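Local coordinates for protein cell divisionFtsK/SpoIIIE (Thermomonospora curvata, PDB 4NH0) that has weak ATPase activity and may be the translocase subunit of a type VII (ESX) secretion system, which exports proteins including EsxA and EsxB, at residues 635-640 with 857-862; 385-390 with 414-419. All blocks are in the same frame, centred on the assembly; numbering follows the deposited sequence.

Contact 1: residues 635-640 with 857-862; sequences GLVDRP and DGYHFL
Leu636 pairs with Leu862, and Val637 with Phe861, where two antiparallel strands meet in the mixed sheet of the second FtsK domain, a P-loop NTPase fold. Leu636 and Leu862 form the hydrogen-bonded pair. Leu636 N to Leu862 O and Leu862 N to Leu636 O both measure 3.1 Å. A third bond, Asp638 N to His860 O at 2.8 Å, is straighter (167° at the hydrogen).

Val637 and Phe861 form the non-hydrogen-bonded pair on the other face. The two methyls of Val637 divide the work. CG1, anti to the backbone N, meets Tyr859 CB at 3.7 Å, near the plane of the tyrosine ring. Val637 CG2 lies 3.9 Å from Phe861 CB. The phenylalanine ring itself leads away: chi1 of 75° sets CG between backbone N and carbonyl carbon. The ring then packs edge-to-face with Tyr648 of the edge strand 644-651.

Just before His860, Gly858 and Tyr859 both face Thr855, a G1 beta bulge. The Asp638 carboxylate forms a salt bridge with Arg375 of the first FtsK domain. On the opposite face from Val637, the Leu862 side chain comes within about 4 Å of bound ATP. Arg639 bends at chi2 and chi3 and crosses Tyr859 at a slant. Its guanidinium is tilted 39° from the ring, and Arg639 CD and NH1 each lie 3.4 Å from Tyr859 CE2.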
loop_
_atom_site.group_PDB
_atom_site.type_symbol
_atom_site.label_atom_id
_atom_site.label_comp_id
_atom_site.label_asym_id
_atom_site.label_seq_id
_atom_site.Cartn_x
_atom_site.Cartn_y
_atom_site.Cartn_z
ATOM N N GLY A 635 0.174 -2.203 -9.275
ATOM C CA GLY A 635 0.603 -1.086 -10.095
ATOM C C GLY A 635 1.365 -1.472 -11.346
ATOM O O GLY A 635 1.129 -2.526 -11.933
ATOM N N LEU A 636 2.285 -0.603 -11.753
ATOM C CA LEU A 636 3.073 -0.820 -12.958
ATOM C C LEU A 636 4.556 -0.589 -12.689
ATOM O O LEU A 636 4.971 0.527 -12.386
ATOM C CB LEU A 636 2.593 0.098 -14.082
ATOM C CG LEU A 636 3.200 -0.144 -15.464
ATOM C CD1 LEU A 636 2.768 -1.497 -16.004
ATOM C CD2 LEU A 636 2.810 0.969 -16.422
ATOM N N VAL A 637 5.348 -1.650 -12.802
ATOM C CA VAL A 637 6.782 -1.569 -12.553
ATOM C C VAL A 637 7.530 -1.170 -13.819
ATOM O O VAL A 637 7.228 -1.660 -14.905
ATOM C CB VAL A 637 7.336 -2.909 -12.034
ATOM C CG1 VAL A 637 8.814 -2.787 -11.700
ATOM C CG2 VAL A 637 6.556 -3.360 -10.818
ATOM N N ASP A 638 8.504 -0.279 -13.675
ATOM C CA ASP A 638 9.302 0.164 -14.810
ATOM C C ASP A 638 10.603 -0.624 -14.908
ATOM O O ASP A 638 11.442 -0.574 -14.009
ATOM C CB ASP A 638 9.602 1.661 -14.702
ATOM C CG ASP A 638 10.078 2.259 -16.013
ATOM O OD1 ASP A 638 10.318 1.494 -16.971
ATOM O OD2 ASP A 638 10.214 3.498 -16.087
ATOM N N ARG A 639 10.760 -1.355 -16.008
ATOM C CA ARG A 639 12.001 -2.066 -16.295
ATOM C C ARG A 639 12.611 -1.561 -17.596
ATOM O O ARG A 639 12.487 -2.209 -18.635
ATOM C CB ARG A 639 11.761 -3.575 -16.377
ATOM C CG ARG A 639 11.534 -4.247 -15.034
ATOM C CD ARG A 639 12.549 -5.357 -14.804
ATOM N NE ARG A 639 11.928 -6.671 -14.658
ATOM C CZ ARG A 639 12.570 -7.756 -14.236
ATOM N NH1 ARG A 639 13.854 -7.686 -13.915
ATOM N NH2 ARG A 639 11.928 -8.912 -14.133
ATOM N N PRO A 640 13.281 -0.400 -17.541
ATOM C CA PRO A 640 13.818 0.256 -18.737
ATOM C C PRO A 640 14.918 -0.551 -19.418
ATOM O O PRO A 640 15.030 -0.514 -20.643
ATOM C CB PRO A 640 14.372 1.575 -18.192
ATOM C CG PRO A 640 14.692 1.284 -16.770
ATOM C CD PRO A 640 13.636 0.325 -16.309
ATOM N N ASP A 857 12.404 -5.881 -5.910
ATOM C CA ASP A 857 13.584 -6.206 -6.701
ATOM C C ASP A 857 14.474 -4.983 -6.868
ATOM O O ASP A 857 15.629 -5.096 -7.278
ATOM C CB ASP A 857 13.186 -6.763 -8.071
ATOM C CG ASP A 857 11.988 -7.690 -8.000
ATOM O OD1 ASP A 857 12.048 -8.683 -7.247
ATOM O OD2 ASP A 857 10.993 -7.435 -8.711
ATOM N N GLY A 858 13.925 -3.817 -6.542
ATOM C CA GLY A 858 14.678 -2.578 -6.582
ATOM C C GLY A 858 14.362 -1.715 -7.786
ATOM O O GLY A 858 15.243 -1.051 -8.326
ATOM N N TYR A 859 13.100 -1.713 -8.205
ATOM C CA TYR A 859 12.692 -0.968 -9.391
ATOM C C TYR A 859 11.594 0.043 -9.082
ATOM O O TYR A 859 10.778 -0.166 -8.187
ATOM C CB TYR A 859 12.225 -1.929 -10.484
ATOM C CG TYR A 859 13.312 -2.857 -10.973
ATOM C CD1 TYR A 859 14.631 -2.434 -11.044
ATOM C CD2 TYR A 859 13.023 -4.163 -11.342
ATOM C CE1 TYR A 859 15.630 -3.279 -11.483
ATOM C CE2 TYR A 859 14.016 -5.016 -11.778
ATOM C CZ TYR A 859 15.316 -4.570 -11.849
ATOM O OH TYR A 859 16.308 -5.416 -12.286
ATOM N N HIS A 860 11.579 1.139 -9.833
ATOM C CA HIS A 860 10.556 2.163 -9.672
ATOM C C HIS A 860 9.223 1.686 -10.226
ATOM O O HIS A 860 9.162 1.124 -11.318
ATOM C CB HIS A 860 10.974 3.461 -10.366
ATOM C CG HIS A 860 12.147 4.137 -9.730
ATOM N ND1 HIS A 860 12.082 4.728 -8.486
ATOM C CD2 HIS A 860 13.416 4.320 -10.167
ATOM C CE1 HIS A 860 13.259 5.243 -8.184
ATOM N NE2 HIS A 860 14.086 5.010 -9.187
ATOM N N PHE A 861 8.155 1.911 -9.469
ATOM C CA PHE A 861 6.819 1.573 -9.937
ATOM C C PHE A 861 5.836 2.680 -9.592
ATOM O O PHE A 861 6.157 3.598 -8.839
ATOM C CB PHE A 861 6.352 0.240 -9.343
ATOM C CG PHE A 861 5.957 0.318 -7.894
ATOM C CD1 PHE A 861 4.634 0.510 -7.532
ATOM C CD2 PHE A 861 6.904 0.184 -6.896
ATOM C CE1 PHE A 861 4.267 0.578 -6.204
ATOM C CE2 PHE A 861 6.540 0.247 -5.565
ATOM C CZ PHE A 861 5.220 0.447 -5.220
ATOM N N LEU A 862 4.635 2.585 -10.149
ATOM C CA LEU A 862 3.598 3.576 -9.911
ATOM C C LEU A 862 2.284 2.885 -9.571
ATOM O O LEU A 862 1.727 2.158 -10.394
ATOM C CB LEU A 862 3.434 4.480 -11.133
ATOM C CG LEU A 862 2.468 5.659 -11.018
ATOM C CD1 LEU A 862 2.860 6.554 -9.859
ATOM C CD2 LEU A 862 2.453 6.447 -12.315
#

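Contact 2: residues 385-390 with 414-419; sequences VRRQEH and PPMPTL
Arg387 NE donates a hydrogen bond to Leu450 O, while NH1 of the same guanidinium forms a salt bridge with Glu383, one helical turn earlier. Held in this way, the guanidinium has Leu419 CB over one face, offset toward its rim. Arg387 NH1 is 3.9 Å from Leu419 CB. The arginine chain is extended at chi2 and bends at chi3 (111°); the rotation about NE, chi4 88°, then turns the flat group. It crosses the Leu419 side chain at about a right angle. The modelled NH2 position against Pro417 O is too close to be trusted.

These residues belong to the first FtsK domain, a P-loop NTPase fold. Helix 371-394 packs here against the start of the core strand 418-424 and the proline-rich lead-in before it. Glu425, the probable active-site residue, follows directly after that strand.

His390 lies one turn further along the helix, its ring carried toward 414-419. The Met416 sulfur approaches the ring obliquely, with SD 4.0 Å from His390 CD2. Pro414 comes from the edge instead, its CG near the ring plane and 4.0 Å from His390 NE2. Tyr403 of helix 400-410 packs edge-to-face with the same imidazole and also touches Met416.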
loop_
_atom_site.group_PDB
_atom_site.type_symbol
_atom_site.label_atom_id
_atom_site.label_comp_id
_atom_site.label_asym_id
_atom_site.label_seq_id
_atom_site.Cartn_x
_atom_site.Cartn_y
_atom_site.Cartn_z
ATOM N N VAL A 385 22.869 -5.024 -25.292
ATOM C CA VAL A 385 22.826 -6.418 -24.873
ATOM C C VAL A 385 21.784 -7.197 -25.669
ATOM O O VAL A 385 22.000 -8.355 -26.021
ATOM C CB VAL A 385 22.518 -6.541 -23.368
ATOM C CG1 VAL A 385 22.529 -7.999 -22.935
ATOM C CG2 VAL A 385 23.520 -5.738 -22.557
ATOM N N ARG A 386 20.652 -6.562 -25.953
ATOM C CA ARG A 386 19.604 -7.212 -26.730
ATOM C C ARG A 386 20.126 -7.599 -28.103
ATOM O O ARG A 386 19.949 -8.730 -28.550
ATOM C CB ARG A 386 18.381 -6.307 -26.881
ATOM C CG ARG A 386 17.314 -6.898 -27.790
ATOM C CD ARG A 386 16.164 -5.935 -28.018
ATOM N NE ARG A 386 16.411 -5.051 -29.152
ATOM C CZ ARG A 386 16.217 -5.396 -30.421
ATOM N NH1 ARG A 386 15.776 -6.609 -30.721
ATOM N NH2 ARG A 386 16.465 -4.527 -31.391
ATOM N N ARG A 387 20.781 -6.652 -28.765
ATOM C CA ARG A 387 21.316 -6.893 -30.095
ATOM C C ARG A 387 22.396 -7.984 -30.108
ATOM O O ARG A 387 22.486 -8.739 -31.070
ATOM C CB ARG A 387 21.873 -5.598 -30.689
ATOM C CG ARG A 387 20.815 -4.571 -31.047
ATOM C CD ARG A 387 21.444 -3.316 -31.622
ATOM N NE ARG A 387 21.148 -3.158 -33.041
ATOM C CZ ARG A 387 20.070 -2.538 -33.504
ATOM N NH1 ARG A 387 19.189 -2.025 -32.657
ATOM N NH2 ARG A 387 19.869 -2.433 -34.807
ATOM N N GLN A 388 23.223 -8.008 -29.067
ATOM C CA GLN A 388 24.272 -9.001 -28.905
ATOM C C GLN A 388 23.787 -10.419 -28.716
ATOM O O GLN A 388 24.193 -11.322 -29.423
ATOM C CB GLN A 388 25.010 -8.656 -27.631
ATOM C CG GLN A 388 26.510 -8.615 -27.728
ATOM C CD GLN A 388 27.123 -8.020 -26.481
ATOM O OE1 GLN A 388 26.481 -7.954 -25.444
ATOM N NE2 GLN A 388 28.367 -7.584 -26.577
ATOM N N GLU A 389 22.857 -10.593 -27.794
ATOM C CA GLU A 389 22.222 -11.880 -27.540
ATOM C C GLU A 389 21.414 -12.339 -28.744
ATOM O O GLU A 389 21.245 -13.534 -28.958
ATOM C CB GLU A 389 21.328 -11.817 -26.305
ATOM C CG GLU A 389 21.888 -12.559 -25.089
ATOM C CD GLU A 389 21.771 -14.072 -25.212
ATOM O OE1 GLU A 389 20.769 -14.559 -25.782
ATOM O OE2 GLU A 389 22.692 -14.774 -24.743
ATOM N N HIS A 390 20.918 -11.386 -29.525
ATOM C CA HIS A 390 20.241 -11.705 -30.777
ATOM C C HIS A 390 21.239 -12.336 -31.742
ATOM O O HIS A 390 20.909 -13.280 -32.454
ATOM C CB HIS A 390 19.614 -10.448 -31.389
ATOM C CG HIS A 390 18.632 -10.731 -32.490
ATOM N ND1 HIS A 390 18.606 -11.912 -33.197
ATOM C CD2 HIS A 390 17.634 -9.967 -32.999
ATOM C CE1 HIS A 390 17.641 -11.868 -34.091
ATOM N NE2 HIS A 390 17.032 -10.699 -33.997
ATOM N N PRO A 414 14.425 -12.456 -39.028
ATOM C CA PRO A 414 13.758 -11.160 -38.906
ATOM C C PRO A 414 14.702 -10.041 -39.314
ATOM O O PRO A 414 15.906 -10.153 -39.077
ATOM C CB PRO A 414 13.411 -11.080 -37.418
ATOM C CG PRO A 414 14.444 -11.923 -36.757
ATOM C CD PRO A 414 14.711 -13.054 -37.712
ATOM N N PRO A 415 14.174 -8.985 -39.944
ATOM C CA PRO A 415 15.024 -7.841 -40.272
ATOM C C PRO A 415 15.554 -7.171 -39.010
ATOM O O PRO A 415 14.776 -6.882 -38.103
ATOM C CB PRO A 415 14.082 -6.904 -41.034
ATOM C CG PRO A 415 12.981 -7.783 -41.529
ATOM C CD PRO A 415 12.810 -8.836 -40.479
ATOM N N MET A 416 16.862 -6.952 -38.946
ATOM C CA MET A 416 17.439 -6.181 -37.855
ATOM C C MET A 416 18.130 -4.951 -38.418
ATOM O O MET A 416 19.239 -5.037 -38.944
ATOM C CB MET A 416 18.419 -7.020 -37.036
ATOM C CG MET A 416 18.914 -6.312 -35.785
ATOM S SD MET A 416 20.044 -7.308 -34.802
ATOM C CE MET A 416 21.323 -7.648 -36.007
ATOM N N PRO A 417 17.465 -3.794 -38.310
ATOM C CA PRO A 417 17.929 -2.523 -38.870
ATOM C C PRO A 417 19.112 -1.949 -38.107
ATOM O O PRO A 417 19.239 -2.193 -36.910
ATOM C CB PRO A 417 16.705 -1.621 -38.723
ATOM C CG PRO A 417 16.014 -2.147 -37.523
ATOM C CD PRO A 417 16.201 -3.636 -37.570
ATOM N N THR A 418 19.969 -1.200 -38.791
ATOM C CA THR A 418 21.037 -0.482 -38.113
ATOM C C THR A 418 20.424 0.639 -37.289
ATOM O O THR A 418 19.409 1.215 -37.676
ATOM C CB THR A 418 22.065 0.101 -39.097
ATOM O OG1 THR A 418 21.399 0.944 -40.043
ATOM C CG2 THR A 418 22.785 -1.010 -39.838
ATOM N N LEU A 419 21.033 0.943 -36.150
ATOM C CA LEU A 419 20.502 1.975 -35.273
ATOM C C LEU A 419 21.346 3.239 -35.329
ATOM O O LEU A 419 22.546 3.208 -35.065
ATOM C CB LEU A 419 20.418 1.464 -33.835
ATOM C CG LEU A 419 19.704 2.400 -32.863
ATOM C CD1 LEU A 419 18.284 2.649 -33.333
ATOM C CD2 LEU A 419 19.712 1.827 -31.456
#

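Overall arrangement
Contact 2 comes first along the chain, in FtsK 1. It closes a short loop there: helix 371-394 leads through helix 400-410 into the inner strand 418-424. Contact 1 lies further on, in FtsK 2. It closes a long excursion of 216 residues, which carries the P-loop of that domain and most of its sheet, and joins strand 631-639 to strand 860-863. The two closures follow in series and neither nest nor cross. The centres of contact 1 and contact 2 are about 25 Å apart, and the nearest atoms of contact 1 and contact 2 about 9 Å apart. Helix 371-394, which carries contact 2, also reaches across the domain boundary to strand 631-639.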